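Exopolygalacturonate lyase (Vibrio vulnificus, PDB 5A29) probably cleaves pectate by beta-elimination, as a manganese-binding lyase of polysaccharide lyase family 2. Local coordinates at residues His153-Tyr162 / Tyr176-His184; Phe337-His345 / Val539-Gly547. All coordinates share one frame; numbering follows the deposited sequence.

Contact 1. Residues His153-Tyr162 / Tyr176-His184; sequences HELKNHYPYY and YIKAFWQAH. With MN (manganese (II) ion), chain C; SRT (S,R meso-tartaric acid), chain R; EDO (1,2-ethanediol), chain E; EDO (1,2-ethanediol), chain H.
Both ring nitrogens of His153 are gripped by helix 170-184. ND1 lies 2.8 Å from His184 NE2 in a fairly straight hydrogen bond (161°), while NE2 lies 2.8 Å from Tyr176 OH in a more bent one (131°), the hydroxyl in the plane of the imidazole. CG of His153 stands anti to the backbone N (chi1 175°), which carries the ring in between these partners, two helical turns apart. Phe180, one turn from each, completes the aromatic cluster: its CD1 comes 3.7 Å from His153 CE1, the two rings being obliquely inclined. Leu155 CD1 makes an off-centre CH-pi contact with the Phe180 ring, 3.9 Å from Phe180 CZ. Farther along, the rims of Tyr162 and Tyr176 meet, CE1 of Tyr162 being 3.9 Å from CE2 of Tyr176. Ile177 CD1 and Pro160 CB cover opposite faces of the Tyr162 ring.

Glu154 and Lys156, which alternate with His153 and Leu155, turn away from the helix to ligands. Glu154 OE1 binds the manganese ion at 2.0 Å, beside His133 and His196; its OE2 accepts a hydrogen bond from a metal-bound water. Lys156 NZ donates to O1 of a meso-tartrate at 2.6 Å. The doubly bonded imidazole of His153 is thus fixed in rotation, its buried polar atoms paired, and it probably helps hold the adjoining metal ligand, Glu154, in position from the second shell.

Contact 2. Residues Phe337-His345 / Val539-Gly547; sequences FNNALIELH and VAPYLSGSG. With SRT (S,R meso-tartaric acid), chain D.
Phe337 starts the contact by laying the rim of its ring against Tyr542 OH and bringing CE2 within 3.6 Å of Ser544 CB. The segment belongs to helix 331-349 of the alpha/alpha barrel characteristic of this lyase family, and opens with a wider pi-type turn at 337-339; its partner is an irregular loop running across one side of the helix. Asn338 places its side chain beside the Ser544 hydroxyl. Asn339 points the other way, into a meso-tartrate pocket, where its ND2 donates to tartrate O41 at 3.1 Å and to Glu343 OE2 at 2.9 Å. This second bond reaches Glu343 from above its carboxylate plane, and Lys271 adds a salt bridge to the same oxygen, so a charged network lines the helix side turned from the loop.

Leu341 returns to the loop, CD1 3.8 Å from Ser544 CB. Ile342 follows, its CD1 meeting Leu543 CB at 4.1 Å, the two side chains crossing at about a right angle. At the end of the segment a chi1 of 169° sets the His345 imidazole opposite its backbone N, beside the loop, where Pro541 CG approaches His345 CE1. Leu543 reaches between Ile342 and His345 and has more of its surface buried by the helix than any other residue of the loop. On the loop itself Tyr542 stacks on Phe471, and Ser544 N sits over the centre of the Tyr542 ring. The contact ends in a CH-pi interaction: Leu543 CD2 lies over the His345 face, 4.0 Å from the ring centroid and 27° off the normal, with His345 CG its nearest ring atom at 3.6 Å.

In the fold
From the N terminus, the chain leaves strand 143-144 through residues 153-162, makes the short helix 162-168 and returns on helix 170-184, so contact 1 closes a local loop. Contact 2 opens later, on helix 331-349, and closes nearly 200 residues farther on with the loop before strand 552-553. The two follow in series, neither crossing nor enclosing the other, yet their centres lie about 15 Å apart and they touch. Asn157 O and Ser546 N, 3.3 Å apart, probably hydrogen-bond, and the Tyr159 ring packs on the Ile342 side chain and the Leu543 carbonyl oxygen. Just beyond, Tyr548 hydrogen-bonds Glu154, tying the loop before strand 552-553 to the manganese site.

Contact 1. Residues His153-Tyr162 / Tyr176-His184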
loop_
_atom_site.group_PDB
_atom_site.type_symbol
_atom_site.label_atom_id
_atom_site.label_comp_id
_atom_site.label_asym_id
_atom_site.label_seq_id
_atom_site.Cartn_x
_atom_site.Cartn_y
_atom_site.Cartn_z
ATOM N N HIS A 153 -18.016 0.147 2.091
ATOM C CA HIS A 153 -16.719 -0.494 2.358
ATOM C C HIS A 153 -15.753 -0.134 1.235
ATOM O O HIS A 153 -16.021 -0.512 0.067
ATOM C CB HIS A 153 -16.943 -2.014 2.381
ATOM C CG HIS A 153 -15.690 -2.824 2.529
ATOM N ND1 HIS A 153 -14.982 -3.335 1.460
ATOM C CD2 HIS A 153 -15.034 -3.241 3.648
ATOM C CE1 HIS A 153 -13.922 -3.995 1.908
ATOM N NE2 HIS A 153 -13.949 -3.976 3.238
ATOM N N GLU A 154 -14.649 0.588 1.543
ATOM C CA GLU A 154 -13.675 0.967 0.535
ATOM C C GLU A 154 -12.230 0.629 1.030
ATOM O O GLU A 154 -11.831 1.112 2.093
ATOM C CB GLU A 154 -13.732 2.464 0.277
ATOM C CG GLU A 154 -12.615 3.018 -0.634
ATOM C CD GLU A 154 -12.801 4.474 -0.992
ATOM O OE1 GLU A 154 -13.793 4.794 -1.715
ATOM O OE2 GLU A 154 -11.936 5.391 -0.639
ATOM N N LEU A 155 -11.483 -0.113 0.231
ATOM C CA LEU A 155 -10.038 -0.328 0.423
ATOM C C LEU A 155 -9.283 0.134 -0.818
ATOM O O LEU A 155 -9.846 0.259 -1.941
ATOM C CB LEU A 155 -9.734 -1.806 0.669
ATOM C CG LEU A 155 -10.395 -2.530 1.856
ATOM C CD1 LEU A 155 -9.754 -3.886 1.972
ATOM C CD2 LEU A 155 -10.157 -1.705 3.105
ATOM N N LYS A 156 -7.997 0.404 -0.626
ATOM C CA LYS A 156 -7.155 0.858 -1.713
ATOM C C LYS A 156 -5.704 0.589 -1.309
ATOM O O LYS A 156 -5.103 1.433 -0.626
ATOM C CB LYS A 156 -7.364 2.371 -1.966
ATOM C CG LYS A 156 -6.641 2.933 -3.202
ATOM C CD LYS A 156 -6.701 4.479 -3.173
ATOM C CE LYS A 156 -5.903 5.122 -4.312
ATOM N NZ LYS A 156 -6.078 6.628 -4.387
ATOM N N ASN A 157 -5.164 -0.549 -1.738
ATOM C CA ASN A 157 -3.815 -1.012 -1.332
ATOM C C ASN A 157 -3.694 -0.990 0.212
ATOM O O ASN A 157 -2.689 -0.480 0.761
ATOM C CB ASN A 157 -2.687 -0.176 -1.957
ATOM C CG ASN A 157 -2.521 -0.432 -3.438
ATOM O OD1 ASN A 157 -3.127 -1.384 -3.984
ATOM N ND2 ASN A 157 -1.752 0.423 -4.110
ATOM N N HIS A 158 -4.717 -1.519 0.902
ATOM C CA HIS A 158 -4.687 -1.579 2.389
ATOM C C HIS A 158 -3.909 -2.768 2.904
ATOM O O HIS A 158 -3.196 -2.646 3.917
ATOM C CB HIS A 158 -6.066 -1.657 2.963
ATOM C CG HIS A 158 -6.713 -0.314 3.179
ATOM N ND1 HIS A 158 -7.192 0.465 2.136
ATOM C CD2 HIS A 158 -7.032 0.354 4.323
ATOM C CE1 HIS A 158 -7.737 1.573 2.621
ATOM N NE2 HIS A 158 -7.684 1.517 3.946
ATOM N N TYR A 159 -3.986 -3.899 2.183
ATOM C CA TYR A 159 -3.248 -5.134 2.554
ATOM C C TYR A 159 -3.311 -5.483 4.048
ATOM O O TYR A 159 -2.269 -5.417 4.774
ATOM C CB TYR A 159 -1.812 -5.054 2.113
ATOM C CG TYR A 159 -1.560 -4.611 0.677
ATOM C CD1 TYR A 159 -2.304 -5.140 -0.390
ATOM C CD2 TYR A 159 -0.520 -3.710 0.374
ATOM C CE1 TYR A 159 -2.041 -4.723 -1.708
ATOM C CE2 TYR A 159 -0.227 -3.340 -0.933
ATOM C CZ TYR A 159 -1.011 -3.860 -1.967
ATOM O OH TYR A 159 -0.748 -3.535 -3.292
ATOM N N PRO A 160 -4.515 -5.837 4.522
ATOM C CA PRO A 160 -4.727 -6.223 5.939
ATOM C C PRO A 160 -3.854 -7.363 6.404
ATOM O O PRO A 160 -3.339 -8.175 5.604
ATOM C CB PRO A 160 -6.212 -6.665 5.977
ATOM C CG PRO A 160 -6.844 -6.055 4.724
ATOM C CD PRO A 160 -5.751 -6.003 3.701
ATOM N N TYR A 161 -3.766 -7.500 7.724
ATOM C CA TYR A 161 -2.858 -8.480 8.303
ATOM C C TYR A 161 -3.603 -9.827 8.384
ATOM O O TYR A 161 -3.797 -10.406 9.462
ATOM C CB TYR A 161 -2.442 -7.940 9.700
ATOM C CG TYR A 161 -1.312 -8.674 10.457
ATOM C CD1 TYR A 161 -0.483 -9.607 9.862
ATOM C CD2 TYR A 161 -1.096 -8.340 11.813
ATOM C CE1 TYR A 161 0.537 -10.215 10.580
ATOM C CE2 TYR A 161 -0.102 -8.948 12.540
ATOM C CZ TYR A 161 0.676 -9.864 11.953
ATOM O OH TYR A 161 1.638 -10.465 12.725
ATOM N N TYR A 162 -3.949 -10.382 7.214
ATOM C CA TYR A 162 -4.768 -11.611 7.203
ATOM C C TYR A 162 -4.337 -12.786 8.063
ATOM O O TYR A 162 -5.203 -13.378 8.672
ATOM C CB TYR A 162 -5.035 -12.119 5.740
ATOM C CG TYR A 162 -5.866 -11.135 4.896
ATOM C CD1 TYR A 162 -7.167 -10.790 5.230
ATOM C CD2 TYR A 162 -5.319 -10.541 3.749
ATOM C CE1 TYR A 162 -7.928 -9.895 4.468
ATOM C CE2 TYR A 162 -6.087 -9.672 2.982
ATOM C CZ TYR A 162 -7.371 -9.366 3.298
ATOM O OH TYR A 162 -8.029 -8.429 2.505
ATOM N N TYR A 176 -14.945 -12.695 5.560
ATOM C CA TYR A 176 -14.527 -11.379 5.082
ATOM C C TYR A 176 -13.969 -11.425 3.631
ATOM O O TYR A 176 -14.405 -10.632 2.802
ATOM C CB TYR A 176 -13.485 -10.712 6.030
ATOM C CG TYR A 176 -13.035 -9.419 5.410
ATOM C CD1 TYR A 176 -13.882 -8.335 5.394
ATOM C CD2 TYR A 176 -11.805 -9.338 4.755
ATOM C CE1 TYR A 176 -13.543 -7.176 4.759
ATOM C CE2 TYR A 176 -11.437 -8.175 4.079
ATOM C CZ TYR A 176 -12.313 -7.123 4.083
ATOM O OH TYR A 176 -11.969 -5.962 3.489
ATOM N N ILE A 177 -12.977 -12.272 3.381
ATOM C CA ILE A 177 -12.370 -12.362 2.048
ATOM C C ILE A 177 -13.433 -12.688 0.968
ATOM O O ILE A 177 -13.444 -12.100 -0.123
ATOM C CB ILE A 177 -11.227 -13.398 2.056
ATOM C CG1 ILE A 177 -10.067 -12.863 2.932
ATOM C CG2 ILE A 177 -10.725 -13.763 0.655
ATOM C CD1 ILE A 177 -9.021 -13.946 3.207
ATOM N N LYS A 178 -14.325 -13.644 1.274
ATOM C CA LYS A 178 -15.433 -13.998 0.332
ATOM C C LYS A 178 -16.399 -12.836 0.142
ATOM O O LYS A 178 -16.807 -12.550 -0.975
ATOM C CB LYS A 178 -16.156 -15.276 0.857
ATOM C CG LYS A 178 -15.278 -16.519 0.722
ATOM C CD LYS A 178 -16.080 -17.758 1.247
ATOM C CE LYS A 178 -15.266 -19.025 1.053
ATOM N NZ LYS A 178 -16.000 -20.218 1.567
ATOM N N ALA A 179 -16.653 -12.071 1.203
ATOM C CA ALA A 179 -17.553 -10.920 1.128
ATOM C C ALA A 179 -16.894 -9.786 0.379
ATOM O O ALA A 179 -17.557 -9.051 -0.349
ATOM C CB ALA A 179 -17.973 -10.437 2.526
ATOM N N PHE A 180 -15.569 -9.660 0.524
ATOM C CA PHE A 180 -14.833 -8.530 -0.143
ATOM C C PHE A 180 -14.975 -8.764 -1.686
ATOM O O PHE A 180 -15.335 -7.881 -2.450
ATOM C CB PHE A 180 -13.351 -8.670 0.352
ATOM C CG PHE A 180 -12.373 -7.673 -0.256
ATOM C CD1 PHE A 180 -12.781 -6.426 -0.692
ATOM C CD2 PHE A 180 -11.032 -7.991 -0.303
ATOM C CE1 PHE A 180 -11.857 -5.469 -1.189
ATOM C CE2 PHE A 180 -10.080 -7.081 -0.813
ATOM C CZ PHE A 180 -10.502 -5.826 -1.301
ATOM N N TRP A 181 -14.619 -9.950 -2.138
ATOM C CA TRP A 181 -14.761 -10.280 -3.579
ATOM C C TRP A 181 -16.237 -10.110 -4.036
ATOM O O TRP A 181 -16.514 -9.471 -5.041
ATOM C CB TRP A 181 -14.231 -11.680 -3.869
ATOM C CG TRP A 181 -12.755 -11.719 -4.165
ATOM C CD1 TRP A 181 -11.696 -11.557 -3.243
ATOM C CD2 TRP A 181 -12.148 -11.921 -5.447
ATOM N NE1 TRP A 181 -10.483 -11.653 -3.915
ATOM C CE2 TRP A 181 -10.729 -11.899 -5.251
ATOM C CE3 TRP A 181 -12.663 -12.172 -6.756
ATOM C CZ2 TRP A 181 -9.841 -12.102 -6.294
ATOM C CZ3 TRP A 181 -11.780 -12.357 -7.799
ATOM C CH2 TRP A 181 -10.375 -12.345 -7.570
ATOM N N GLN A 182 -17.171 -10.657 -3.266
ATOM C CA GLN A 182 -18.611 -10.607 -3.647
ATOM C C GLN A 182 -19.106 -9.164 -3.755
ATOM O O GLN A 182 -19.814 -8.800 -4.677
ATOM C CB GLN A 182 -19.415 -11.464 -2.613
ATOM C CG GLN A 182 -20.944 -11.287 -2.687
ATOM C CD GLN A 182 -21.552 -12.075 -3.864
ATOM O OE1 GLN A 182 -20.831 -12.609 -4.681
ATOM N NE2 GLN A 182 -22.874 -12.109 -3.958
ATOM N N ALA A 183 -18.661 -8.268 -2.880
ATOM C CA ALA A 183 -19.144 -6.920 -2.894
ATOM C C ALA A 183 -18.440 -6.057 -3.904
ATOM O O ALA A 183 -18.961 -5.045 -4.260
ATOM C CB ALA A 183 -18.999 -6.276 -1.495
ATOM N N HIS A 184 -17.223 -6.390 -4.294
ATOM C CA HIS A 184 -16.502 -5.451 -5.185
ATOM C C HIS A 184 -16.426 -5.909 -6.634
ATOM O O HIS A 184 -16.260 -5.073 -7.510
ATOM C CB HIS A 184 -15.092 -5.182 -4.604
ATOM C CG HIS A 184 -15.152 -4.369 -3.352
ATOM N ND1 HIS A 184 -14.935 -3.003 -3.357
ATOM C CD2 HIS A 184 -15.415 -4.720 -2.063
ATOM C CE1 HIS A 184 -15.095 -2.543 -2.118
ATOM N NE2 HIS A 184 -15.378 -3.558 -1.317
HETATM MN MN MN C . -14.469 6.530 -2.410
HETATM O O1 SRT R . -3.984 8.013 -3.780
HETATM O O11 SRT R . -3.305 6.295 -2.652
HETATM C C1 SRT R . -3.080 7.385 -3.214
HETATM C C2 SRT R . -1.682 7.971 -3.307
HETATM O O2 SRT R . -1.305 8.847 -2.264
HETATM C C3 SRT R . -0.670 6.863 -3.583
HETATM O O3 SRT R . -1.025 6.486 -4.926
HETATM C C4 SRT R . 0.738 7.378 -3.386
HETATM O O4 SRT R . 1.219 7.112 -2.265
HETATM O O41 SRT R . 1.337 8.107 -4.249
HETATM C C1 EDO E . -11.273 -3.533 -4.477
HETATM O O1 EDO E . -9.951 -3.618 -3.904
HETATM C C2 EDO E . -11.579 -2.042 -4.440
HETATM O O2 EDO E . -11.775 -1.631 -3.044
HETATM C C1 EDO H . -0.371 -3.434 4.925
HETATM O O1 EDO H . 1.072 -3.680 5.064
HETATM C C2 EDO H . -1.280 -3.248 6.166
HETATM O O2 EDO H . -1.927 -1.956 6.333
HETATM O O HOH W 1 -12.622 7.668 -1.776
#

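Contact 2. Residues Phe337-His345 / Val539-Gly547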
loop_
_atom_site.group_PDB
_atom_site.type_symbol
_atom_site.label_atom_id
_atom_site.label_comp_id
_atom_site.label_asym_id
_atom_site.label_seq_id
_atom_site.Cartn_x
_atom_site.Cartn_y
_atom_site.Cartn_z
ATOM N N PHE A 337 6.124 -0.697 -6.839
ATOM C CA PHE A 337 6.344 -0.695 -5.402
ATOM C C PHE A 337 5.234 -1.537 -4.750
ATOM O O PHE A 337 5.503 -2.673 -4.341
ATOM C CB PHE A 337 6.375 0.756 -4.841
ATOM C CG PHE A 337 6.506 0.812 -3.353
ATOM C CD1 PHE A 337 7.632 0.215 -2.707
ATOM C CD2 PHE A 337 5.550 1.472 -2.579
ATOM C CE1 PHE A 337 7.759 0.282 -1.289
ATOM C CE2 PHE A 337 5.648 1.522 -1.166
ATOM C CZ PHE A 337 6.777 0.941 -0.528
ATOM N N ASN A 338 3.975 -1.040 -4.679
ATOM C CA ASN A 338 2.977 -1.731 -3.883
ATOM C C ASN A 338 2.688 -3.121 -4.438
ATOM O O ASN A 338 2.837 -4.123 -3.716
ATOM C CB ASN A 338 1.627 -0.947 -3.780
ATOM C CG ASN A 338 1.833 0.447 -3.203
ATOM O OD1 ASN A 338 2.021 1.371 -3.969
ATOM N ND2 ASN A 338 1.992 0.560 -1.889
ATOM N N ASN A 339 2.316 -3.196 -5.707
ATOM C CA ASN A 339 1.898 -4.546 -6.177
ATOM C C ASN A 339 3.120 -5.470 -6.352
ATOM O O ASN A 339 3.003 -6.701 -6.188
ATOM C CB ASN A 339 1.096 -4.473 -7.446
ATOM C CG ASN A 339 0.554 -5.866 -7.853
ATOM O OD1 ASN A 339 -0.261 -6.468 -7.123
ATOM N ND2 ASN A 339 1.071 -6.377 -8.961
ATOM N N ALA A 340 4.269 -4.881 -6.667
ATOM C CA ALA A 340 5.477 -5.692 -6.745
ATOM C C ALA A 340 5.770 -6.374 -5.396
ATOM O O ALA A 340 6.136 -7.544 -5.375
ATOM C CB ALA A 340 6.684 -4.834 -7.187
ATOM N N LEU A 341 5.642 -5.659 -4.281
ATOM C CA LEU A 341 5.859 -6.270 -2.970
ATOM C C LEU A 341 4.870 -7.378 -2.697
ATOM O O LEU A 341 5.261 -8.422 -2.147
ATOM C CB LEU A 341 5.808 -5.225 -1.821
ATOM C CG LEU A 341 7.024 -4.296 -1.857
ATOM C CD1 LEU A 341 6.716 -3.293 -0.689
ATOM C CD2 LEU A 341 8.423 -4.943 -1.621
ATOM N N ILE A 342 3.606 -7.169 -3.056
ATOM C CA ILE A 342 2.623 -8.222 -2.853
ATOM C C ILE A 342 3.025 -9.485 -3.683
ATOM O O ILE A 342 2.969 -10.632 -3.191
ATOM C CB ILE A 342 1.231 -7.711 -3.280
ATOM C CG1 ILE A 342 0.764 -6.686 -2.233
ATOM C CG2 ILE A 342 0.204 -8.858 -3.396
ATOM C CD1 ILE A 342 0.630 -7.224 -0.814
ATOM N N GLU A 343 3.375 -9.304 -4.956
ATOM C CA GLU A 343 3.594 -10.479 -5.827
ATOM C C GLU A 343 4.850 -11.189 -5.388
ATOM O O GLU A 343 4.928 -12.439 -5.427
ATOM C CB GLU A 343 3.697 -10.078 -7.303
ATOM C CG GLU A 343 2.296 -9.666 -7.780
ATOM C CD GLU A 343 2.163 -9.520 -9.316
ATOM O OE1 GLU A 343 3.178 -9.687 -10.053
ATOM O OE2 GLU A 343 1.012 -9.192 -9.760
ATOM N N LEU A 344 5.875 -10.428 -4.995
ATOM C CA LEU A 344 7.068 -11.075 -4.443
ATOM C C LEU A 344 6.786 -11.826 -3.163
ATOM O O LEU A 344 7.414 -12.870 -2.910
ATOM C CB LEU A 344 8.226 -10.053 -4.194
ATOM C CG LEU A 344 8.789 -9.511 -5.581
ATOM C CD1 LEU A 344 9.616 -8.217 -5.366
ATOM C CD2 LEU A 344 9.635 -10.545 -6.331
ATOM N N HIS A 345 5.959 -11.261 -2.298
ATOM C CA HIS A 345 5.600 -11.945 -1.057
ATOM C C HIS A 345 4.855 -13.283 -1.363
ATOM O O HIS A 345 5.131 -14.321 -0.762
ATOM C CB HIS A 345 4.697 -10.998 -0.216
ATOM C CG HIS A 345 4.060 -11.672 0.943
ATOM N ND1 HIS A 345 4.793 -12.234 1.956
ATOM C CD2 HIS A 345 2.756 -11.935 1.225
ATOM C CE1 HIS A 345 3.968 -12.764 2.852
ATOM N NE2 HIS A 345 2.724 -12.574 2.439
ATOM N N VAL A 539 9.059 -12.215 12.028
ATOM C CA VAL A 539 8.293 -10.964 12.135
ATOM C C VAL A 539 7.376 -10.771 10.921
ATOM O O VAL A 539 7.741 -11.164 9.853
ATOM C CB VAL A 539 9.294 -9.784 12.205
ATOM C CG1 VAL A 539 8.576 -8.454 12.215
ATOM C CG2 VAL A 539 10.234 -9.944 13.414
ATOM N N ALA A 540 6.203 -10.178 11.094
ATOM C CA ALA A 540 5.288 -9.891 9.957
ATOM C C ALA A 540 6.042 -9.099 8.879
ATOM O O ALA A 540 6.740 -8.126 9.166
ATOM C CB ALA A 540 4.097 -9.077 10.456
ATOM N N PRO A 541 5.919 -9.499 7.616
ATOM C CA PRO A 541 6.682 -8.703 6.631
ATOM C C PRO A 541 5.958 -7.392 6.293
ATOM O O PRO A 541 4.717 -7.279 6.441
ATOM C CB PRO A 541 6.682 -9.595 5.369
ATOM C CG PRO A 541 5.413 -10.396 5.540
ATOM C CD PRO A 541 5.333 -10.721 7.044
ATOM N N TYR A 542 6.761 -6.394 5.923
ATOM C CA TYR A 542 6.211 -5.110 5.502
ATOM C C TYR A 542 5.735 -5.315 4.043
ATOM O O TYR A 542 6.539 -5.666 3.230
ATOM C CB TYR A 542 7.358 -4.100 5.488
ATOM C CG TYR A 542 6.947 -2.781 4.897
ATOM C CD1 TYR A 542 5.972 -1.995 5.516
ATOM C CD2 TYR A 542 7.450 -2.396 3.672
ATOM C CE1 TYR A 542 5.538 -0.804 4.919
ATOM C CE2 TYR A 542 7.023 -1.210 3.076
ATOM C CZ TYR A 542 6.120 -0.414 3.733
ATOM O OH TYR A 542 5.687 0.725 3.078
ATOM N N LEU A 543 4.480 -4.967 3.774
ATOM C CA LEU A 543 3.856 -5.167 2.471
ATOM C C LEU A 543 3.403 -3.871 1.805
ATOM O O LEU A 543 2.854 -3.948 0.687
ATOM C CB LEU A 543 2.673 -6.136 2.592
ATOM C CG LEU A 543 3.122 -7.545 3.075
ATOM C CD1 LEU A 543 1.820 -8.325 3.255
ATOM C CD2 LEU A 543 4.061 -8.217 2.093
ATOM N N SER A 544 3.602 -2.724 2.499
ATOM C CA SER A 544 3.313 -1.368 1.981
ATOM C C SER A 544 1.860 -0.997 2.082
ATOM O O SER A 544 1.424 -0.071 1.418
ATOM C CB SER A 544 3.826 -1.136 0.522
ATOM O OG SER A 544 2.960 -1.730 -0.432
ATOM N N GLY A 545 1.088 -1.698 2.897
ATOM C CA GLY A 545 -0.301 -1.292 3.059
ATOM C C GLY A 545 -0.474 0.003 3.849
ATOM O O GLY A 545 0.256 0.242 4.770
ATOM N N SER A 546 -1.485 0.810 3.533
ATOM C CA SER A 546 -1.712 1.991 4.363
ATOM C C SER A 546 -3.202 2.332 4.235
ATOM O O SER A 546 -3.905 1.825 3.316
ATOM C CB SER A 546 -0.887 3.183 3.870
ATOM O OG SER A 546 -1.306 3.474 2.500
ATOM N N GLY A 547 -3.658 3.254 5.069
ATOM C CA GLY A 547 -5.093 3.593 5.103
ATOM C C GLY A 547 -5.296 5.105 5.111
ATOM O O GLY A 547 -4.317 5.869 5.093
HETATM O O1 SRT D . 0.208 -3.960 -12.403
HETATM O O11 SRT D . 1.044 -4.635 -14.294
HETATM C C1 SRT D . 0.925 -4.743 -13.066
HETATM C C2 SRT D . 1.505 -5.893 -12.266
HETATM O O2 SRT D . 0.780 -6.958 -12.772
HETATM C C3 SRT D . 2.998 -6.298 -12.312
HETATM O O3 SRT D . 3.744 -5.620 -13.293
HETATM C C4 SRT D . 3.789 -6.172 -11.021
HETATM O O4 SRT D . 4.584 -7.140 -10.865
HETATM O O41 SRT D . 3.616 -5.199 -10.201
#